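Local structure of putative hydrolase (Chromobacterium violaceum, 3MCW) at residues P54-R59 / E105-A110; L14-D19 / E128-M133; L45-A50 / A189-I194. The protein is a putative hydrolase of the isochorismatase family, probably related to nicotinamidases, whose substrate is not established. All blocks are in the same frame, centred on the assembly; numbering follows the deposited sequence. Where two conformers were deposited one is given.

How the contacts relate
All three contacts belong to one three-layer alpha/beta/alpha fold. Contacts 1 and 2 lie on the same face of the parallel sheet, each setting a helix against one of two neighbouring strands, 55-60 and 14-18, whose backbones are hydrogen-bonded. Contact 3 is on the opposite face, where helix 37-51 meets helix 184-191. The centre of contact 2 lies about 5 Å from that of the chain, in the core, that of contact 3 about 16 Å, in an outer helical layer, though Trp48 and Leu191 there are buried. Contacts 1 and 2 join aliphatic tips, a threonine methyl among them in contact 2; contact 3 sets a leucine across an indole face. Contact 2 alone borders the second subunit.

Contact 1 of 3, residues P54-R59 / E105-A110; sequences PLIHIR and EALLRA. With EDO (1,2-ethanediol), chain L.
Ile56, Leu107 and Leu108, which make the contact, carry no flat group; the flat pair of this region is the salt bridge between Arg109 and Glu105, one helical turn apart and well away from strand 55-60. Glu105 OE2 lies at the edge of the Arg109 guanidinium, 2° out of its plane, and accepts from NE and NH2 together, 2.8 Å from Arg109 NE. Both nitrogens come from the anti side of that oxygen, and Arg109 NH2 also reaches Leu137 O. Across the contact, Ile56 CD1 meets Leu107 CD2 tip to tip at 3.9 Å. The same methyl approaches Leu108 at a slant, with Ile56 CD1 4.1 Å from Leu108 CD2. Ile56 sets CG1 beside its backbone N (chi1 -64°) and then extends, which carries CD1 out to the helix; the CD2 methyls of Leu107 and Leu108 converge on this one methyl. Helix 104-111 is part of the crossover from strand 89-93 to strand 115-121, and here it covers strand 55-60, while Leu108 also rests on Leu14. An ethanediol, probably from the crystallisation liquor, grips the strand start: Leu55 N donates to its O2 at 2.9 Å, and its O1 donates to Leu55 O at 2.6 Å. Thr89 OG1 binds it too. With no hydrogen bond across the segments, helix and strand adhere through dispersion and burial of methyl groups alone, and the Glu105-Arg109 pair takes no part in holding the strand.

Contact 2 of 3, residues L14-D19 / E128-M133; sequences LLLLID and EATVRM
Thr130 turns its methyl to the sheet, where CG2 meets the ends of Ile18 and Leu16. Thr130 CG2 lies 3.8 Å from Ile18 CD1 in the conformer described, one of two deposited for that isoleucine, and 4.1 Å from Leu16 CD2. Both pairs meet tip to tip. The threonine's first torsion (chi1 -61°) swings OG1 beside the backbone N and leaves CG2 anti to it. OG1 then bonds to Ser126 O one turn back in the helix and to Ala98 N, so the buried hydroxyl is satisfied and its rotation fixed. Strand 14-18 is a central strand of the parallel sheet, and helix 123-136 follows strand 115-121 beside it; Val131 and Ile18 both rest on Val118 of that strand. At the strand's end Asp19 OD2 pairs with Lys93 and reaches Ser126 by a weak bond, a trio whose places are consistent with the Asp-Lys-Cys triad of isochorismatase-family relatives, with serine in the cysteine position. Farther out, Arg132 grips a single oxygen of Glu128 side-on: OE2 accepts from Arg132 NE at 2.9 Å and from Arg132 NH2 at 2.8 Å, with OE2 in the guanidinium plane. Ser170 OG holds Glu128 OE1, and Arg132 NH2 also binds Ser124 O of the second subunit, whose residue 133, a selenomethionine, packs on its counterpart here.

Contact 3 of 3, residues L45-A50 / A189-I194; sequences LQAWRA and AALGNI
Leu191 and Trp48 cross at about a right angle, the leucine laying both of its methyls against the benzo half of the indole. Leu191 CD2 stands over the face of the six-membered ring, 4.3 Å from its centroid and 26° off the normal, a CH-pi contact. The other methyl lies over the same face, with Leu191 CD1 3.6 Å from Trp48 CZ3. Ala47, one residue earlier on the helix, flanks the same branch: Ala47 CB is 4.2 Å from Leu191 CD1. The leucine's first torsion (chi1 -67°) brings CG beside the backbone N, and the extended second one spreads the two methyls over neighbouring ring carbons. Trp48 has an unusual first torsion, -106°, away from the staggered values; its NE1 donates to Pro13 O, a bond that fixes how the indole is turned. Helix 37-51, between strands 14-18 and 55-60 in the chain, and helix 184-191, after the edge strand 180-182, pack side by side on one outer layer of the alpha/beta/alpha sandwich. Ile187 and Leu188, earlier on helix 184-191, continue the seam against Trp48 and Ala47, while Phe8 touches Leu191 as well. From Leu191 to Ile194 the chain makes a type I beta turn. On the sheet-facing side of helix 37-51, Trp48 and Leu45 both rest on Leu55; Leu45 CG also lies 3.6 Å above the centre of the Arg49 guanidinium plane, and Arg49 NE forms a salt bridge with Glu88.

Contact 1 of 3, residues P54-R59 / E105-A110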
loop_
_atom_site.group_PDB
_atom_site.type_symbol
_atom_site.label_atom_id
_atom_site.label_comp_id
_atom_site.label_asym_id
_atom_site.label_seq_id
_atom_site.Cartn_x
_atom_site.Cartn_y
_atom_site.Cartn_z
ATOM N N PRO A 54 23.084 -10.615 -1.152
ATOM C CA PRO A 54 21.836 -11.307 -1.348
ATOM C C PRO A 54 20.910 -10.584 -2.347
ATOM O O PRO A 54 20.804 -9.359 -2.303
ATOM C CB PRO A 54 21.216 -11.317 0.066
ATOM C CG PRO A 54 22.214 -10.914 0.992
ATOM C CD PRO A 54 23.264 -10.188 0.244
ATOM N N LEU A 55 20.206 -11.346 -3.176
ATOM C CA LEU A 55 19.326 -10.750 -4.156
ATOM C C LEU A 55 18.184 -11.682 -4.469
ATOM O O LEU A 55 18.327 -12.912 -4.461
ATOM C CB LEU A 55 20.045 -10.185 -5.368
ATOM C CG LEU A 55 20.623 -11.215 -6.261
ATOM C CD1 LEU A 55 19.646 -11.447 -7.293
ATOM C CD2 LEU A 55 21.925 -10.693 -6.892
ATOM N N ILE A 56 17.018 -11.101 -4.705
ATOM C CA ILE A 56 15.807 -11.855 -5.083
ATOM C C ILE A 56 15.125 -11.096 -6.223
ATOM O O ILE A 56 14.852 -9.885 -6.109
ATOM C CB ILE A 56 14.829 -12.015 -3.898
ATOM C CG1 ILE A 56 15.466 -12.848 -2.776
ATOM C CG2 ILE A 56 13.510 -12.595 -4.352
ATOM C CD1 ILE A 56 14.626 -12.885 -1.504
ATOM N N HIS A 57 14.807 -11.816 -7.290
ATOM C CA HIS A 57 13.960 -11.323 -8.368
ATOM C C HIS A 57 12.519 -11.706 -8.060
ATOM O O HIS A 57 12.229 -12.869 -7.812
ATOM C CB HIS A 57 14.362 -11.951 -9.690
ATOM C CG HIS A 57 15.777 -11.809 -10.079
ATOM N ND1 HIS A 57 16.226 -10.727 -10.806
ATOM C CD2 HIS A 57 16.841 -12.613 -9.837
ATOM C CE1 HIS A 57 17.521 -10.910 -11.010
ATOM N NE2 HIS A 57 17.929 -12.036 -10.425
ATOM N N ILE A 58 11.601 -10.734 -8.097
ATOM C CA ILE A 58 10.187 -10.980 -8.001
ATOM C C ILE A 58 9.595 -10.925 -9.397
ATOM O O ILE A 58 9.836 -9.977 -10.159
ATOM C CB ILE A 58 9.505 -9.934 -7.078
ATOM C CG1 ILE A 58 10.076 -9.960 -5.666
ATOM C CG2 ILE A 58 7.972 -10.119 -7.093
ATOM C CD1 ILE A 58 9.983 -11.297 -4.934
ATOM N N ARG A 59 8.814 -11.937 -9.731
ATOM C CA ARG A 59 8.190 -12.102 -11.015
ATOM C C ARG A 59 6.673 -12.112 -10.849
ATOM O O ARG A 59 6.174 -12.785 -9.948
ATOM C CB ARG A 59 8.598 -13.483 -11.635
ATOM C CG ARG A 59 8.342 -13.625 -13.092
ATOM C CD ARG A 59 8.711 -15.001 -13.573
ATOM N NE ARG A 59 7.812 -16.022 -13.094
ATOM C CZ ARG A 59 8.054 -17.329 -13.148
ATOM N NH1 ARG A 59 9.240 -17.770 -13.556
ATOM N NH2 ARG A 59 7.139 -18.179 -12.733
ATOM N N GLU A 105 8.506 -13.381 3.273
ATOM C CA GLU A 105 8.805 -12.926 4.619
ATOM C C GLU A 105 9.581 -13.980 5.427
ATOM O O GLU A 105 10.595 -13.670 6.069
ATOM C CB GLU A 105 7.545 -12.519 5.392
ATOM C CG GLU A 105 7.866 -11.981 6.766
ATOM C CD GLU A 105 6.657 -11.632 7.619
ATOM O OE1 GLU A 105 5.512 -11.841 7.181
ATOM O OE2 GLU A 105 6.882 -11.138 8.739
ATOM N N ALA A 106 9.106 -15.228 5.369
ATOM C CA ALA A 106 9.782 -16.275 6.132
ATOM C C ALA A 106 11.216 -16.496 5.646
ATOM O O ALA A 106 12.115 -16.758 6.441
ATOM C CB ALA A 106 8.967 -17.565 6.090
ATOM N N LEU A 107 11.436 -16.428 4.338
ATOM C CA LEU A 107 12.776 -16.590 3.787
ATOM C C LEU A 107 13.701 -15.482 4.283
ATOM O O LEU A 107 14.845 -15.721 4.686
ATOM C CB LEU A 107 12.692 -16.603 2.242
ATOM C CG LEU A 107 14.039 -16.687 1.552
ATOM C CD1 LEU A 107 14.698 -18.030 1.808
ATOM C CD2 LEU A 107 13.896 -16.384 0.053
ATOM N N LEU A 108 13.226 -14.233 4.230
ATOM C CA LEU A 108 14.030 -13.117 4.699
ATOM C C LEU A 108 14.404 -13.273 6.174
ATOM O O LEU A 108 15.563 -13.115 6.555
ATOM C CB LEU A 108 13.284 -11.795 4.461
ATOM C CG LEU A 108 12.995 -11.409 3.001
ATOM C CD1 LEU A 108 12.132 -10.154 2.947
ATOM C CD2 LEU A 108 14.291 -11.175 2.232
ATOM N N ARG A 109 13.407 -13.592 6.990
ATOM C CA ARG A 109 13.660 -13.680 8.427
ATOM C C ARG A 109 14.578 -14.863 8.777
ATOM O O ARG A 109 15.429 -14.738 9.639
ATOM C CB ARG A 109 12.367 -13.772 9.216
ATOM C CG ARG A 109 11.476 -12.522 9.087
ATOM C CD ARG A 109 10.366 -12.552 10.100
ATOM N NE ARG A 109 9.429 -11.444 9.963
ATOM C CZ ARG A 109 9.679 -10.209 10.313
ATOM N NH1 ARG A 109 10.821 -9.868 10.891
ATOM N NH2 ARG A 109 8.749 -9.298 10.063
ATOM N N ALA A 110 14.438 -15.987 8.065
ATOM C CA ALA A 110 15.269 -17.170 8.354
ATOM C C ALA A 110 16.742 -16.874 8.103
ATOM O O ALA A 110 17.637 -17.464 8.744
ATOM C CB ALA A 110 14.823 -18.345 7.530
HETATM C C1 EDO L . 18.974 -14.768 -1.579
HETATM O O1 EDO L . 18.106 -14.815 -2.681
HETATM C C2 EDO L . 20.329 -15.198 -2.090
HETATM O O2 EDO L . 20.907 -14.141 -2.872
#

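Contact 2 of 3, residues L14-D19 / E128-M133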
loop_
_atom_site.group_PDB
_atom_site.type_symbol
_atom_site.label_atom_id
_atom_site.label_comp_id
_atom_site.label_asym_id
_atom_site.label_seq_id
_atom_site.Cartn_x
_atom_site.Cartn_y
_atom_site.Cartn_z
ATOM N N LEU A 14 19.761 -6.718 0.965
ATOM C CA LEU A 14 19.223 -7.592 -0.060
ATOM C C LEU A 14 18.539 -6.764 -1.149
ATOM O O LEU A 14 17.657 -5.950 -0.855
ATOM C CB LEU A 14 18.248 -8.610 0.568
ATOM C CG LEU A 14 17.647 -9.633 -0.411
ATOM C CD1 LEU A 14 17.423 -10.984 0.246
ATOM C CD2 LEU A 14 16.340 -9.142 -1.049
ATOM N N LEU A 15 18.913 -7.015 -2.395
ATOM C CA LEU A 15 18.306 -6.334 -3.568
ATOM C C LEU A 15 17.096 -7.088 -4.014
ATOM O O LEU A 15 17.179 -8.287 -4.322
ATOM C CB LEU A 15 19.333 -6.277 -4.706
ATOM C CG LEU A 15 18.867 -5.531 -5.956
ATOM C CD1 LEU A 15 18.635 -4.036 -5.701
ATOM C CD2 LEU A 15 19.916 -5.718 -7.066
ATOM N N LEU A 16 15.951 -6.407 -4.017
ATOM C CA LEU A 16 14.663 -6.953 -4.378
ATOM C C LEU A 16 14.159 -6.243 -5.625
ATOM O O LEU A 16 13.800 -5.058 -5.554
ATOM C CB LEU A 16 13.677 -6.752 -3.208
ATOM C CG LEU A 16 12.348 -7.483 -3.322
ATOM C CD1 LEU A 16 12.541 -8.978 -3.170
ATOM C CD2 LEU A 16 11.382 -6.961 -2.244
ATOM N N LEU A 17 14.218 -6.920 -6.766
ATOM C CA LEU A 17 13.832 -6.352 -8.077
ATOM C C LEU A 17 12.439 -6.821 -8.440
ATOM O O LEU A 17 12.225 -8.015 -8.589
ATOM C CB LEU A 17 14.837 -6.760 -9.150
ATOM C CG LEU A 17 16.235 -6.190 -9.006
ATOM C CD1 LEU A 17 17.150 -6.719 -10.135
ATOM C CD2 LEU A 17 16.222 -4.683 -8.962
ATOM N N ILE A 18 11.517 -5.883 -8.615
ATOM C CA ILE A 18 10.100 -6.201 -8.752
ATOM C C ILE A 18 9.581 -6.080 -10.178
ATOM O O ILE A 18 9.513 -4.986 -10.746
ATOM C CB ILE A 18 9.291 -5.366 -7.754
ATOM C CG1 ILE A 18 9.709 -5.719 -6.317
ATOM C CG2 ILE A 18 7.763 -5.508 -8.046
ATOM C CD1 ILE A 18 9.079 -4.783 -5.290
ATOM N N ASP A 19 9.205 -7.219 -10.725
ATOM C CA ASP A 19 8.347 -7.311 -11.888
ATOM C C ASP A 19 8.890 -6.637 -13.160
ATOM O O ASP A 19 8.130 -6.142 -13.982
ATOM C CB ASP A 19 6.931 -6.781 -11.594
ATOM C CG ASP A 19 6.189 -7.550 -10.538
ATOM O OD1 ASP A 19 6.659 -8.578 -10.046
ATOM O OD2 ASP A 19 5.077 -7.066 -10.152
ATOM N N GLU A 128 4.821 -0.090 -4.639
ATOM C CA GLU A 128 4.217 0.516 -3.466
ATOM C C GLU A 128 3.543 -0.541 -2.575
ATOM O O GLU A 128 3.698 -0.455 -1.348
ATOM C CB GLU A 128 3.238 1.595 -3.881
ATOM C CG GLU A 128 2.543 2.254 -2.709
ATOM C CD GLU A 128 1.976 3.626 -2.989
ATOM O OE1 GLU A 128 2.085 4.134 -4.119
ATOM O OE2 GLU A 128 1.407 4.136 -2.012
ATOM N N ALA A 129 2.822 -1.482 -3.146
ATOM C CA ALA A 129 2.156 -2.501 -2.313
ATOM C C ALA A 129 3.180 -3.288 -1.508
ATOM O O ALA A 129 3.013 -3.569 -0.313
ATOM C CB ALA A 129 1.342 -3.456 -3.186
ATOM N N THR A 130 4.288 -3.646 -2.167
ATOM C CA THR A 130 5.342 -4.410 -1.534
ATOM C C THR A 130 6.051 -3.611 -0.459
ATOM O O THR A 130 6.330 -4.125 0.627
ATOM C CB THR A 130 6.312 -4.941 -2.602
ATOM O OG1 THR A 130 5.635 -5.804 -3.516
ATOM C CG2 THR A 130 7.441 -5.717 -1.985
ATOM N N VAL A 131 6.385 -2.357 -0.757
ATOM C CA VAL A 131 7.099 -1.524 0.194
ATOM C C VAL A 131 6.251 -1.187 1.414
ATOM O O VAL A 131 6.743 -1.193 2.532
ATOM C CB VAL A 131 7.669 -0.248 -0.478
ATOM C CG1 VAL A 131 8.265 0.685 0.537
ATOM C CG2 VAL A 131 8.697 -0.629 -1.529
ATOM N N ARG A 132 4.969 -0.872 1.213
ATOM C CA ARG A 132 4.116 -0.566 2.368
ATOM C C ARG A 132 4.091 -1.770 3.303
ATOM O O ARG A 132 4.212 -1.598 4.524
ATOM C CB ARG A 132 2.711 -0.152 1.968
ATOM C CG ARG A 132 2.601 1.234 1.377
ATOM C CD ARG A 132 1.150 1.637 1.162
ATOM N NE ARG A 132 0.952 2.940 0.538
ATOM C CZ ARG A 132 0.190 3.916 1.037
ATOM N NH1 ARG A 132 -0.375 3.852 2.217
ATOM N NH2 ARG A 132 -0.079 4.956 0.261
HETATM N N MSE A 133 3.898 -2.964 2.757
HETATM C CA MSE A 133 3.919 -4.160 3.622
HETATM C C MSE A 133 5.268 -4.389 4.245
HETATM O O MSE A 133 5.352 -4.687 5.439
HETATM C CB MSE A 133 3.467 -5.424 2.895
HETATM C CG MSE A 133 2.028 -5.487 2.733
HETATM SE SE MSE A 133 1.368 -7.241 2.170
HETATM C CE MSE A 133 2.037 -8.352 3.623
#

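Contact 3 of 3, residues L45-A50 / A189-I194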
loop_
_atom_site.group_PDB
_atom_site.type_symbol
_atom_site.label_atom_id
_atom_site.label_comp_id
_atom_site.label_asym_id
_atom_site.label_seq_id
_atom_site.Cartn_x
_atom_site.Cartn_y
_atom_site.Cartn_z
ATOM N N LEU A 45 22.046 -4.427 -9.925
ATOM C CA LEU A 45 22.135 -5.889 -10.048
ATOM C C LEU A 45 23.583 -6.308 -10.259
ATOM O O LEU A 45 24.054 -7.259 -9.644
ATOM C CB LEU A 45 21.242 -6.347 -11.196
ATOM C CG LEU A 45 21.172 -7.840 -11.510
ATOM C CD1 LEU A 45 20.829 -8.637 -10.258
ATOM C CD2 LEU A 45 20.236 -8.079 -12.677
ATOM N N GLN A 46 24.303 -5.600 -11.126
ATOM C CA GLN A 46 25.705 -5.927 -11.378
ATOM C C GLN A 46 26.554 -5.749 -10.127
ATOM O O GLN A 46 27.426 -6.573 -9.841
ATOM C CB GLN A 46 26.293 -5.085 -12.501
ATOM C CG GLN A 46 27.695 -5.599 -12.918
ATOM C CD GLN A 46 28.379 -4.735 -13.926
ATOM O OE1 GLN A 46 28.756 -5.190 -15.003
ATOM N NE2 GLN A 46 28.574 -3.489 -13.588
ATOM N N ALA A 47 26.321 -4.675 -9.367
ATOM C CA ALA A 47 27.043 -4.454 -8.142
ATOM C C ALA A 47 26.759 -5.544 -7.116
ATOM O O ALA A 47 27.687 -6.017 -6.429
ATOM C CB ALA A 47 26.744 -3.089 -7.580
ATOM N N TRP A 48 25.496 -5.935 -6.979
ATOM C CA TRP A 48 25.120 -6.996 -6.050
ATOM C C TRP A 48 25.804 -8.294 -6.427
ATOM O O TRP A 48 26.308 -9.013 -5.554
ATOM C CB TRP A 48 23.593 -7.131 -5.939
ATOM C CG TRP A 48 23.034 -6.593 -4.650
ATOM C CD1 TRP A 48 22.640 -7.363 -3.601
ATOM C CD2 TRP A 48 22.849 -5.230 -4.249
ATOM N NE1 TRP A 48 22.243 -6.565 -2.564
ATOM C CE2 TRP A 48 22.371 -5.256 -2.930
ATOM C CE3 TRP A 48 23.006 -3.980 -4.878
ATOM C CZ2 TRP A 48 22.030 -4.102 -2.230
ATOM C CZ3 TRP A 48 22.712 -2.824 -4.171
ATOM C CH2 TRP A 48 22.206 -2.896 -2.851
ATOM N N ARG A 49 25.769 -8.643 -7.695
ATOM C CA ARG A 49 26.417 -9.855 -8.180
ATOM C C ARG A 49 27.929 -9.804 -7.939
ATOM O O ARG A 49 28.515 -10.768 -7.456
ATOM C CB ARG A 49 26.128 -10.061 -9.665
ATOM C CG ARG A 49 24.721 -10.500 -9.956
ATOM C CD ARG A 49 24.457 -10.457 -11.439
ATOM N NE ARG A 49 23.151 -11.055 -11.741
ATOM C CZ ARG A 49 22.484 -10.925 -12.870
ATOM N NH1 ARG A 49 22.908 -10.157 -13.849
ATOM N NH2 ARG A 49 21.350 -11.593 -13.024
ATOM N N ALA A 50 28.554 -8.686 -8.279
ATOM C CA ALA A 50 30.001 -8.548 -8.150
ATOM C C ALA A 50 30.432 -8.675 -6.697
ATOM O O ALA A 50 31.489 -9.222 -6.428
ATOM C CB ALA A 50 30.450 -7.222 -8.754
ATOM N N ALA A 189 27.322 3.928 -3.460
ATOM C CA ALA A 189 28.359 4.494 -2.602
ATOM C C ALA A 189 28.321 3.845 -1.222
ATOM O O ALA A 189 29.358 3.519 -0.636
ATOM C CB ALA A 189 28.188 5.996 -2.502
ATOM N N ALA A 190 27.120 3.621 -0.693
ATOM C CA ALA A 190 26.971 3.028 0.640
ATOM C C ALA A 190 27.504 1.592 0.688
ATOM O O ALA A 190 28.071 1.170 1.720
ATOM C CB ALA A 190 25.513 3.067 1.092
ATOM N N LEU A 191 27.372 0.844 -0.404
ATOM C CA LEU A 191 27.942 -0.504 -0.442
ATOM C C LEU A 191 29.448 -0.494 -0.184
ATOM O O LEU A 191 29.963 -1.373 0.488
ATOM C CB LEU A 191 27.690 -1.171 -1.774
ATOM C CG LEU A 191 26.258 -1.524 -2.132
ATOM C CD1 LEU A 191 26.185 -2.168 -3.496
ATOM C CD2 LEU A 191 25.627 -2.431 -1.060
ATOM N N GLY A 192 30.136 0.497 -0.737
ATOM C CA GLY A 192 31.564 0.632 -0.562
ATOM C C GLY A 192 32.028 0.943 0.844
ATOM O O GLY A 192 33.212 0.816 1.117
ATOM N N ASN A 193 31.105 1.371 1.710
ATOM C CA ASN A 193 31.405 1.706 3.105
ATOM C C ASN A 193 31.125 0.580 4.085
ATOM O O ASN A 193 31.499 0.684 5.259
ATOM C CB ASN A 193 30.662 2.975 3.534
ATOM C CG ASN A 193 31.066 4.193 2.744
ATOM O OD1 ASN A 193 30.228 5.063 2.462
ATOM N ND2 ASN A 193 32.327 4.261 2.360
ATOM N N ILE A 194 30.546 -0.524 3.618
ATOM C CA ILE A 194 30.214 -1.615 4.512
ATOM C C ILE A 194 31.465 -2.198 5.152
ATOM O O ILE A 194 31.513 -2.407 6.362
ATOM C CB ILE A 194 29.425 -2.699 3.783
ATOM C CG1 ILE A 194 28.026 -2.155 3.461
ATOM C CG2 ILE A 194 29.342 -3.996 4.640
ATOM C CD1 ILE A 194 27.204 -3.087 2.639
#